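Local structure of vacuolar protein sorting-associated protein 54 (Mus musculus, 3N1E) at residues 43-48 and 99-104. The protein probably takes part, as a subunit of the Golgi-associated retrograde protein (GARP) tethering complex, in retrograde transport from endosomes to the trans-Golgi network. Sequence-based numbering, arbitrary orientation.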
# COMPACT_ATOMS: atom_id res chain seq x y z
N TYR A 43 -9.56 10.32 -10.43
CA TYR A 43 -8.22 10.72 -10.86
C TYR A 43 -8.21 11.12 -12.32
O TYR A 43 -8.75 10.40 -13.16
CB TYR A 43 -7.29 9.52 -10.64
CG TYR A 43 -5.87 9.65 -11.14
CD1 TYR A 43 -5.05 10.72 -10.76
CD2 TYR A 43 -5.33 8.66 -11.95
CE1 TYR A 43 -3.72 10.79 -11.21
CE2 TYR A 43 -4.00 8.74 -12.41
CZ TYR A 43 -3.21 9.81 -12.03
OH TYR A 43 -1.90 9.86 -12.47
N GLU A 44 -7.62 12.27 -12.62
CA GLU A 44 -7.42 12.65 -14.02
C GLU A 44 -5.92 12.81 -14.26
O GLU A 44 -5.19 13.30 -13.40
CB GLU A 44 -8.20 13.92 -14.39
CG GLU A 44 -9.73 13.72 -14.35
CD GLU A 44 -10.27 12.66 -15.32
OE1 GLU A 44 -10.03 12.77 -16.55
OE2 GLU A 44 -10.95 11.73 -14.84
N VAL A 45 -5.48 12.37 -15.44
CA VAL A 45 -4.06 12.38 -15.74
C VAL A 45 -3.68 13.75 -16.30
O VAL A 45 -4.07 14.09 -17.42
CB VAL A 45 -3.71 11.23 -16.68
CG1 VAL A 45 -2.18 11.21 -17.00
CG2 VAL A 45 -4.12 9.90 -16.04
N LYS A 46 -2.93 14.52 -15.51
CA LYS A 46 -2.42 15.83 -15.94
C LYS A 46 -1.26 16.27 -15.04
O LYS A 46 -1.11 15.78 -13.91
CB LYS A 46 -3.54 16.87 -15.93
CG LYS A 46 -4.10 17.09 -14.54
CD LYS A 46 -5.20 18.14 -14.55
CE LYS A 46 -5.43 18.70 -13.15
NZ LYS A 46 -6.43 17.92 -12.36
N ALA A 47 -0.47 17.21 -15.55
CA ALA A 47 0.54 17.87 -14.75
C ALA A 47 -0.13 18.93 -13.87
O ALA A 47 -1.18 19.45 -14.23
CB ALA A 47 1.58 18.50 -15.67
N PRO A 48 0.50 19.28 -12.74
CA PRO A 48 1.83 18.82 -12.30
C PRO A 48 1.80 17.51 -11.52
O PRO A 48 0.73 17.07 -11.09
CB PRO A 48 2.29 19.95 -11.39
CG PRO A 48 1.01 20.40 -10.73
CD PRO A 48 -0.05 20.29 -11.80
N LEU A 99 -10.13 5.48 -18.33
CA LEU A 99 -9.62 6.65 -19.04
C LEU A 99 -8.96 6.30 -20.37
O LEU A 99 -8.56 7.21 -21.10
CB LEU A 99 -8.63 7.40 -18.15
CG LEU A 99 -9.05 8.04 -16.83
CD1 LEU A 99 -7.82 8.51 -16.05
CD2 LEU A 99 -10.03 9.19 -17.02
N ASN A 100 -8.84 5.01 -20.70
CA ASN A 100 -8.16 4.54 -21.92
C ASN A 100 -6.72 5.05 -22.05
O ASN A 100 -6.25 5.46 -23.14
CB ASN A 100 -8.96 4.89 -23.19
CG ASN A 100 -10.23 4.09 -23.30
OD1 ASN A 100 -11.31 4.65 -23.38
ND2 ASN A 100 -10.10 2.78 -23.33
N VAL A 101 -6.02 5.00 -20.93
CA VAL A 101 -4.60 5.34 -20.91
C VAL A 101 -3.85 4.05 -21.11
O VAL A 101 -4.08 3.06 -20.38
CB VAL A 101 -4.17 5.98 -19.55
CG1 VAL A 101 -2.63 6.33 -19.56
CG2 VAL A 101 -4.96 7.21 -19.28
N ILE A 102 -2.95 4.06 -22.08
CA ILE A 102 -2.20 2.85 -22.38
C ILE A 102 -0.70 3.08 -22.28
O ILE A 102 -0.21 4.22 -22.31
CB ILE A 102 -2.60 2.27 -23.76
CG1 ILE A 102 -2.16 3.19 -24.89
CG2 ILE A 102 -4.13 1.98 -23.80
CD1 ILE A 102 -1.91 2.44 -26.20
N ASN A 103 0.03 1.97 -22.17
CA ASN A 103 1.47 1.99 -21.96
C ASN A 103 2.26 2.10 -23.27
O ASN A 103 3.01 1.19 -23.61
CB ASN A 103 1.86 0.73 -21.17
CG ASN A 103 3.23 0.80 -20.56
OD1 ASN A 103 3.88 -0.24 -20.37
ND2 ASN A 103 3.67 1.99 -20.18
N ASP A 104 2.07 3.22 -23.99
CA ASP A 104 2.64 3.39 -25.33
C ASP A 104 3.82 4.36 -25.39
O ASP A 104 4.37 4.65 -26.49
CB ASP A 104 1.55 3.81 -26.34
CG ASP A 104 0.89 5.15 -25.99
OD1 ASP A 104 1.28 5.82 -25.00
OD2 ASP A 104 -0.03 5.56 -26.72
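Leu-99 packs against the backbone carbonyl of Tyr-43 and the side chains of Glu-44 and Val-45 in a small van der Waals contact between two interhelical loops, one following helix 17-40 and the other following helix 74-98. The evidence lies in how the leucine methyls divide. Leu-99 CD1 lies 3.6 Å from the carbonyl O of Tyr-43. The same methyl is 4.0 Å from CG2 of Val-45. Leu-99 CD2 instead meets the carboxylate of Glu-44, 3.5 Å from OE2 and 3.6 Å from OE1. Those near-equal distances mean that both oxygens touch the methyl. A bend in the glutamate chain (chi2 -61°) brings its carboxylate round to this position. In the helical-bundle C-terminal domain of Vps54, Leu-99 directly precedes Asn-100, whose positive phi (55°) and two bonds back into the last turn of helix 74-98 define a Schellman motif. Beyond that turn the chain brings Val-101 toward the other loop, its CG2 being 4.3 Å from CG2 of Val-45. Gln-108 of helix 107-124 touches both valines. Polar fastening comes from outside the two loops: Gln-95 NE2 hydrogen-bonds to Tyr-43 O, and the Tyr-43 hydroxyl to Asp-115 OD2. Against this buried tyrosine, Glu-44 is solvent-exposed.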